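Local coordinates for protein Thf1 (Thermosynechococcus elongatus, PDB 5MJR), which may take part in photosynthetic membrane biogenesis and associates with the FtsH protease complex involved in photosystem II repair, at residues L142-T145 and L151-V154; Q79-Y84 and G88-I93. One frame throughout, in Å; residues are numbered along the deposited sequence. Where two conformers were deposited one is given.

Contact 1. Residues L142-T145 and L151-V154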
ATOM      1  N   LEU A 142       1.252  11.270   5.434  1.00  9.55           N
ATOM      2  CA  LEU A 142       1.987  10.660   6.540  1.00 10.28           C
ATOM      3  C   LEU A 142       1.482  11.108   7.890  1.00 11.22           C
ATOM      4  O   LEU A 142       1.732  10.404   8.916  1.00 12.60           O
ATOM      5  CB  LEU A 142       3.451  10.989   6.440  1.00 10.80           C
ATOM      6  CG  LEU A 142       4.220  10.374   5.291  1.00 15.12           C
ATOM      7  CD1 LEU A 142       5.733  10.555   5.552  1.00 17.06           C
ATOM      8  CD2 LEU A 142       3.919   9.028   4.848  1.00 18.82           C
ATOM      9  N   ASN A 143       0.748  12.219   7.916  1.00 10.76           N
ATOM     10  CA  ASN A 143       0.063  12.660   9.132  1.00 11.78           C
ATOM     11  C   ASN A 143      -1.266  11.912   9.320  1.00 11.19           C
ATOM     12  O   ASN A 143      -2.352  12.465   9.204  1.00 17.34           O
ATOM     13  CB  ASN A 143      -0.122  14.159   9.108  1.00 14.66           C
ATOM     14  CG  ASN A 143       1.165  14.931   9.293  1.00 14.80           C
ATOM     15  OD1 ASN A 143       2.032  14.475  10.048  1.00 17.58           O
ATOM     16  ND2 ASN A 143       1.256  16.084   8.605  1.00 14.79           N
ATOM     17  N   HIS A 144      -1.103  10.614   9.495  1.00 13.36           N
ATOM     18  CA  HIS A 144      -2.222   9.692   9.462  1.00 12.67           C
ATOM     19  C   HIS A 144      -2.857   9.584  10.831  1.00 18.18           C
ATOM     20  O   HIS A 144      -2.163   9.084  11.767  1.00 26.39           O
ATOM     21  CB  HIS A 144      -1.682   8.325   9.068  1.00 14.02           C
ATOM     22  CG  HIS A 144      -2.778   7.313   8.851  1.00 14.18           C
ATOM     23  ND1 HIS A 144      -3.521   7.346   7.705  1.00 16.18           N
ATOM     24  CD2 HIS A 144      -3.270   6.365   9.657  1.00 16.46           C
ATOM     25  CE1 HIS A 144      -4.443   6.398   7.837  1.00 15.22           C
ATOM     26  NE2 HIS A 144      -4.299   5.774   8.999  1.00 15.38           N
ATOM     27  N   THR A 145      -4.126   9.913  10.880  0.50 20.17           N
ATOM     28  CA  THR A 145      -4.967   9.672  12.074  0.50 22.63           C
ATOM     29  C   THR A 145      -6.099   8.701  11.662  0.50 25.53           C
ATOM     30  O   THR A 145      -6.373   8.536  10.515  0.50 27.19           O
ATOM     31  CB  THR A 145      -5.425  11.032  12.642  0.50 23.70           C
ATOM     32  OG1 THR A 145      -6.390  11.642  11.769  0.50 30.11           O
ATOM     33  CG2 THR A 145      -4.207  11.970  12.810  0.50 25.75           C
ATOM     34  N   LEU A 151      -1.023  -1.916   5.372  1.00  9.40           N
ATOM     35  CA  LEU A 151      -0.859  -1.260   4.068  1.00  9.36           C
ATOM     36  C   LEU A 151      -0.284   0.141   4.143  1.00  8.94           C
ATOM     37  O   LEU A 151       0.401   0.545   3.204  1.00  9.55           O
ATOM     38  CB  LEU A 151      -2.174  -1.340   3.265  1.00  9.01           C
ATOM     39  CG  LEU A 151      -2.666  -2.714   2.829  1.00 10.40           C
ATOM     40  CD1 LEU A 151      -4.121  -2.691   2.479  1.00 12.53           C
ATOM     41  CD2 LEU A 151      -1.794  -3.184   1.716  1.00 13.20           C
ATOM     42  N   HIS A 152      -0.569   0.851   5.229  1.00  9.28           N
ATOM     43  CA  HIS A 152       0.048   2.166   5.344  1.00  9.45           C
ATOM     44  C   HIS A 152       1.556   2.050   5.632  1.00  8.66           C
ATOM     45  O   HIS A 152       2.321   2.877   5.137  1.00 10.24           O
ATOM     46  CB  HIS A 152      -0.574   2.855   6.549  1.00  8.98           C
ATOM     47  CG  HIS A 152      -2.006   3.207   6.358  1.00 10.37           C
ATOM     48  ND1 HIS A 152      -2.962   2.704   7.202  1.00 10.41           N
ATOM     49  CD2 HIS A 152      -2.604   4.029   5.460  1.00 11.10           C
ATOM     50  CE1 HIS A 152      -4.123   3.254   6.791  1.00  9.30           C
ATOM     51  NE2 HIS A 152      -3.943   4.041   5.716  1.00 10.64           N
ATOM     52  N   ALA A 153       1.997   0.987   6.309  1.00  8.90           N
ATOM     53  CA  ALA A 153       3.426   0.681   6.462  1.00  9.66           C
ATOM     54  C   ALA A 153       4.114   0.391   5.133  1.00  9.89           C
ATOM     55  O   ALA A 153       5.150   0.876   4.824  1.00  9.67           O
ATOM     56  CB  ALA A 153       3.705  -0.434   7.453  1.00 10.46           C
ATOM     57  N   VAL A 154       3.450  -0.443   4.299  1.00 10.39           N
ATOM     58  CA  VAL A 154       3.939  -0.757   2.974  1.00  9.65           C
ATOM     59  C   VAL A 154       4.069   0.520   2.166  1.00  8.91           C
ATOM     60  O   VAL A 154       5.051   0.745   1.459  1.00 10.74           O
ATOM     61  CB  VAL A 154       3.122  -1.879   2.308  1.00 10.55           C
ATOM     62  CG1 VAL A 154       3.605  -2.100   0.873  1.00 11.78           C
ATOM     63  CG2 VAL A 154       3.193  -3.171   3.142  1.00 14.21           C
TER
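His-144 and His-152 pair their imidazole rings where the loop leading into helix 150-162 folds back on that helix's first turn, in the all-helical fold of the THF1 family. Just before the meeting point the chain makes an inverse gamma turn centred on Asn-143, with a weak bond from His-144 N to Leu-142 O of 2.9 Å. Both side chains start out toward each other and cross at about a right angle. In His-144, CG stands opposite the backbone N (chi1 -174°), which extends the ring across to the helix; the helical His-152 instead keeps CG beside its own N (chi1 -68°) and meets it from the helix side. The CE1-NE2 side of His-144 lies over one face of the His-152 ring, near its rim: His-144 CE1 is 3.2 Å from His-152 NE2, and His-144 NE2 is 3.4 Å from His-152 CE1. With centroids 4.0 Å apart and planes at 47°, the rings are oblique, neither stacked nor edge-to-face. Around the pair, Leu-184 packs on His-144 and Phe-69 of helix 67-80 on His-152.

The polar bonds go elsewhere. His-144 NE2 gives a hydrogen bond to Lys-147 O, while His-152 ND1 accepts one from Ser-149 N, close to where Ser-149 OG takes Leu-151 N. Each ring is thus pinned by main chain of the short connection between the two segments, which fixes its rotation. By this pattern NE2 of His-144 probably carries a proton, and His-152, with ND1 used as an acceptor, is probably neutral with its proton on NE2. The buried rings would then meet as a van der Waals contact without the repulsion of two full charges.

Contact 2. Residues Q79-Y84 and G88-I93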
ATOM      1  N   GLN A  79       4.099  -6.206  -5.786  1.00 10.33           N
ATOM      2  CA  GLN A  79       5.143  -7.093  -5.253  1.00 12.17           C
ATOM      3  C   GLN A  79       4.700  -8.504  -5.290  1.00 11.08           C
ATOM      4  O   GLN A  79       5.447  -9.374  -5.809  1.00 11.91           O
ATOM      5  CB  GLN A  79       5.526  -6.674  -3.825  1.00 13.68           C
ATOM      6  CG  GLN A  79       6.674  -7.466  -3.199  1.00 19.86           C
ATOM      7  CD  GLN A  79       6.432  -8.912  -2.842  1.00 26.08           C
ATOM      8  OE1 GLN A  79       5.428  -9.287  -2.266  1.00 32.64           O
ATOM      9  NE2 GLN A  79       7.511  -9.754  -3.154  1.00 23.93           N
ATOM     10  N   PHE A  80       3.488  -8.856  -4.825  1.00 10.89           N
ATOM     11  CA  PHE A  80       3.041 -10.278  -4.848  1.00 10.85           C
ATOM     12  C   PHE A  80       2.753 -10.709  -6.260  1.00 11.61           C
ATOM     13  O   PHE A  80       2.832 -11.925  -6.508  1.00 12.82           O
ATOM     14  CB  PHE A  80       2.034 -10.690  -3.799  1.00 13.12           C
ATOM     15  CG  PHE A  80       0.598 -10.387  -4.015  1.00 14.13           C
ATOM     16  CD1 PHE A  80      -0.189 -10.894  -5.088  1.00 16.69           C
ATOM     17  CD2 PHE A  80      -0.046  -9.532  -3.106  1.00 14.04           C
ATOM     18  CE1 PHE A  80      -1.545 -10.509  -5.136  1.00 18.11           C
ATOM     19  CE2 PHE A  80      -1.364  -9.190  -3.218  1.00 13.87           C
ATOM     20  CZ  PHE A  80      -2.079  -9.631  -4.258  1.00 15.05           C
ATOM     21  N   MET A  81       2.437  -9.806  -7.173  1.00  9.51           N
ATOM     22  CA  MET A  81       2.131 -10.162  -8.516  1.00  9.59           C
ATOM     23  C   MET A  81       3.344 -10.077  -9.450  1.00  9.33           C
ATOM     24  O   MET A  81       3.168 -10.292 -10.676  1.00 10.51           O
ATOM     25  CB  MET A  81       1.007  -9.249  -9.053  1.00 10.15           C
ATOM     26  CG  MET A  81      -0.331  -9.433  -8.345  1.00 10.89           C
ATOM     27  SD  MET A  81      -1.143 -11.023  -8.721  1.00 12.20           S
ATOM     28  CE  MET A  81      -1.830 -10.666 -10.329  1.00 13.01           C
ATOM     29  N   GLU A  82       4.557  -9.858  -8.902  1.00 10.32           N
ATOM     30  CA  GLU A  82       5.703  -9.632  -9.755  1.00 11.58           C
ATOM     31  C   GLU A  82       6.049 -10.802 -10.695  1.00 11.26           C
ATOM     32  O   GLU A  82       6.634 -10.640 -11.740  1.00 13.71           O
ATOM     33  CB  GLU A  82       6.911  -9.206  -8.888  1.00 15.57           C
ATOM     34  CG  GLU A  82       7.452 -10.200  -7.980  1.00 21.77           C
ATOM     35  CD  GLU A  82       8.604  -9.695  -7.102  1.00 32.61           C
ATOM     36  OE1 GLU A  82       9.151  -8.632  -7.443  1.00 32.65           O
ATOM     37  OE2 GLU A  82       8.908 -10.385  -6.085  1.00 53.12           O
ATOM     38  N   GLY A  83       5.694 -12.027 -10.261  1.00 10.63           N
ATOM     39  CA  GLY A  83       5.866 -13.220 -11.057  1.00  9.62           C
ATOM     40  C   GLY A  83       4.641 -13.814 -11.640  1.00 10.63           C
ATOM     41  O   GLY A  83       4.679 -14.952 -12.120  1.00 11.40           O
ATOM     42  N   TYR A  84       3.515 -13.109 -11.550  1.00  9.49           N
ATOM     43  CA  TYR A  84       2.222 -13.612 -12.005  1.00  9.15           C
ATOM     44  C   TYR A  84       2.321 -13.959 -13.487  1.00  8.97           C
ATOM     45  O   TYR A  84       2.723 -13.204 -14.313  1.00 10.38           O
ATOM     46  CB  TYR A  84       1.144 -12.570 -11.832  1.00  9.50           C
ATOM     47  CG  TYR A  84      -0.237 -13.110 -12.241  1.00  9.84           C
ATOM     48  CD1 TYR A  84      -0.877 -14.023 -11.427  1.00 13.41           C
ATOM     49  CD2 TYR A  84      -0.809 -12.785 -13.433  1.00 10.46           C
ATOM     50  CE1 TYR A  84      -2.082 -14.569 -11.762  1.00 11.30           C
ATOM     51  CE2 TYR A  84      -2.033 -13.363 -13.803  1.00  9.66           C
ATOM     52  CZ  TYR A  84      -2.639 -14.266 -12.956  1.00 10.32           C
ATOM     53  OH  TYR A  84      -3.860 -14.855 -13.301  1.00 12.00           O
ATOM     54  N   GLY A  88       0.022 -10.725 -18.878  1.00 12.57           N
ATOM     55  CA  GLY A  88      -0.866  -9.797 -19.529  1.00 14.63           C
ATOM     56  C   GLY A  88      -2.202  -9.568 -18.873  1.00 15.82           C
ATOM     57  O   GLY A  88      -2.917  -8.632 -19.279  1.00 21.27           O
ATOM     58  N   ASP A  89      -2.552 -10.400 -17.891  1.00 12.98           N
ATOM     59  CA  ASP A  89      -3.765 -10.256 -17.134  1.00 13.19           C
ATOM     60  C   ASP A  89      -3.612  -9.412 -15.865  1.00 12.90           C
ATOM     61  O   ASP A  89      -4.622  -9.125 -15.240  1.00 12.57           O
ATOM     62  CB  ASP A  89      -4.380 -11.619 -16.744  1.00 13.41           C
ATOM     63  CG  ASP A  89      -4.963 -12.404 -17.939  1.00 15.45           C
ATOM     64  OD1 ASP A  89      -5.040 -11.881 -19.080  1.00 18.40           O
ATOM     65  OD2 ASP A  89      -5.439 -13.488 -17.624  1.00 17.08           O
ATOM     66  N   ARG A  90      -2.361  -9.045 -15.501  1.00 13.77           N
ATOM     67  CA  ARG A  90      -2.170  -8.412 -14.218  1.00 13.83           C
ATOM     68  C   ARG A  90      -2.894  -7.048 -14.058  1.00 14.06           C
ATOM     69  O   ARG A  90      -3.568  -6.811 -13.048  1.00 12.40           O
ATOM     70  CB  ARG A  90      -0.673  -8.319 -14.021  1.00 16.11           C
ATOM     71  CG  ARG A  90      -0.307  -7.713 -12.752  1.00 18.05           C
ATOM     72  CD  ARG A  90       1.160  -7.982 -12.480  1.00 20.12           C
ATOM     73  NE  ARG A  90       1.979  -7.633 -13.606  1.00 22.29           N
ATOM     74  CZ  ARG A  90       3.105  -8.224 -13.976  1.00 20.46           C
ATOM     75  NH1 ARG A  90       3.671  -9.192 -13.202  1.00 21.20           N
ATOM     76  NH2 ARG A  90       3.675  -7.857 -15.148  1.00 23.01           N
ATOM     77  N   ASP A  91      -2.877  -6.258 -15.113  1.00 13.01           N
ATOM     78  CA  ASP A  91      -3.603  -4.973 -15.040  1.00 15.08           C
ATOM     79  C   ASP A  91      -5.143  -5.138 -14.975  1.00 12.10           C
ATOM     80  O   ASP A  91      -5.839  -4.419 -14.238  1.00 13.64           O
ATOM     81  CB  ASP A  91      -3.275  -4.043 -16.199  1.00 20.19           C
ATOM     82  CG  ASP A  91      -1.761  -3.578 -16.186  1.00 37.65           C
ATOM     83  OD1 ASP A  91      -1.057  -3.711 -15.111  1.00 31.67           O
ATOM     84  OD2 ASP A  91      -1.210  -3.112 -17.235  1.00 39.70           O
ATOM     85  N   ARG A  92      -5.670  -6.135 -15.680  1.00 12.85           N
ATOM     86  CA  ARG A  92      -7.083  -6.404 -15.601  1.00 11.94           C
ATOM     87  C   ARG A  92      -7.456  -6.895 -14.228  1.00 11.15           C
ATOM     88  O   ARG A  92      -8.533  -6.567 -13.698  1.00 10.78           O
ATOM     89  CB  ARG A  92      -7.478  -7.577 -16.607  1.00 16.25           C
ATOM     90  CG  ARG A  92      -7.519  -7.108 -18.004  1.00 22.79           C
ATOM     91  CD  ARG A  92      -7.605  -8.331 -18.929  1.00 28.80           C
ATOM     92  NE  ARG A  92      -7.847  -8.047 -20.340  1.00 39.20           N
ATOM     93  CZ  ARG A  92      -7.037  -8.327 -21.360  1.00 63.84           C
ATOM     94  NH1 ARG A  92      -5.825  -8.904 -21.191  1.00 69.46           N
ATOM     95  NH2 ARG A  92      -7.437  -8.010 -22.603  1.00 82.41           N
ATOM     96  N   ILE A  93      -6.619  -7.668 -13.593  1.00  9.42           N
ATOM     97  CA  ILE A  93      -6.865  -8.116 -12.243  1.00  8.31           C
ATOM     98  C   ILE A  93      -6.889  -6.909 -11.234  1.00  8.40           C
ATOM     99  O   ILE A  93      -7.740  -6.856 -10.361  1.00  8.77           O
ATOM    100  CB  ILE A  93      -5.831  -9.188 -11.766  1.00  8.48           C
ATOM    101  CG1 ILE A  93      -6.075 -10.491 -12.582  1.00 10.48           C
ATOM    102  CG2 ILE A  93      -5.865  -9.415 -10.296  1.00 10.35           C
ATOM    103  CD1 ILE A  93      -5.033 -11.525 -12.431  1.00 11.86           C
TER
HETATM  104  O   HOH W   1       5.032 -11.493 -14.371  1.00 16.79           O
HETATM  105  O   HOH W   2      -5.773 -14.262 -15.086  1.00 13.36           O
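Helix 67-80 ends as Met-81 leaves helical phi/psi, and a type I beta turn from Met-81 to Tyr-84 swings the chain into the helix-loop-helix connection to helix 90-100. Tyr-84 and Arg-90 are the nearest pair across, their CA atoms 7.2 Å apart. Tyr-84 N closes the turn on Met-81 O, and Arg-90 NH1 grips the same oxygen from the opposite face of the carbonyl plane at 2.8 Å, with an N-H...O angle of 155°. The acceptor lies in the guanidinium plane; a bend at chi3 (50°) turns the arginine tip back while its CD slides along Met-81 CB. A water ties NH1 further to Glu-82 O and Tyr-84 O, so Arg-90 ties the turn to the next helix, directly at Met-81 O and otherwise through water.

Met-81 folds at chi2 and chi3 to lay CE over one face of the Tyr-84 ring near its rim, 3.5 Å above its plane. Ile-93 CD1 lies 3.9 Å from Met-81 CE and touches the phenol at CZ and OH. Asp-89 CB comes to the ring edge, and its OD1 pairs with Arg-37. A second water, in the ring plane, sits 2.7 Å from Tyr-84 OH and donates to Asp-89 OD2.

In the fold
From the N terminus the chain passes helix 24-34, then helix 41-58, which lies against contact 2, Ile-47 meeting both Phe-80 and Ile-93. Contact 2 then closes the short loop between helices 67-80 and 90-100. The chain runs on through helices 105-113 and 123-131 before contact 1 closes the short loop leading into helix 150-162, so the two follow in series, neither nested nor crossing. Their centres are 24 Å apart, on opposite sides of the chain's centre. Helix 67-80 joins them: its early Leu-68 packs on Leu-142, while its C-terminal end enters contact 2. Helix 186-198 packs on Ala-153 and Val-154, and beyond it Leu-200 O binds Gln-79.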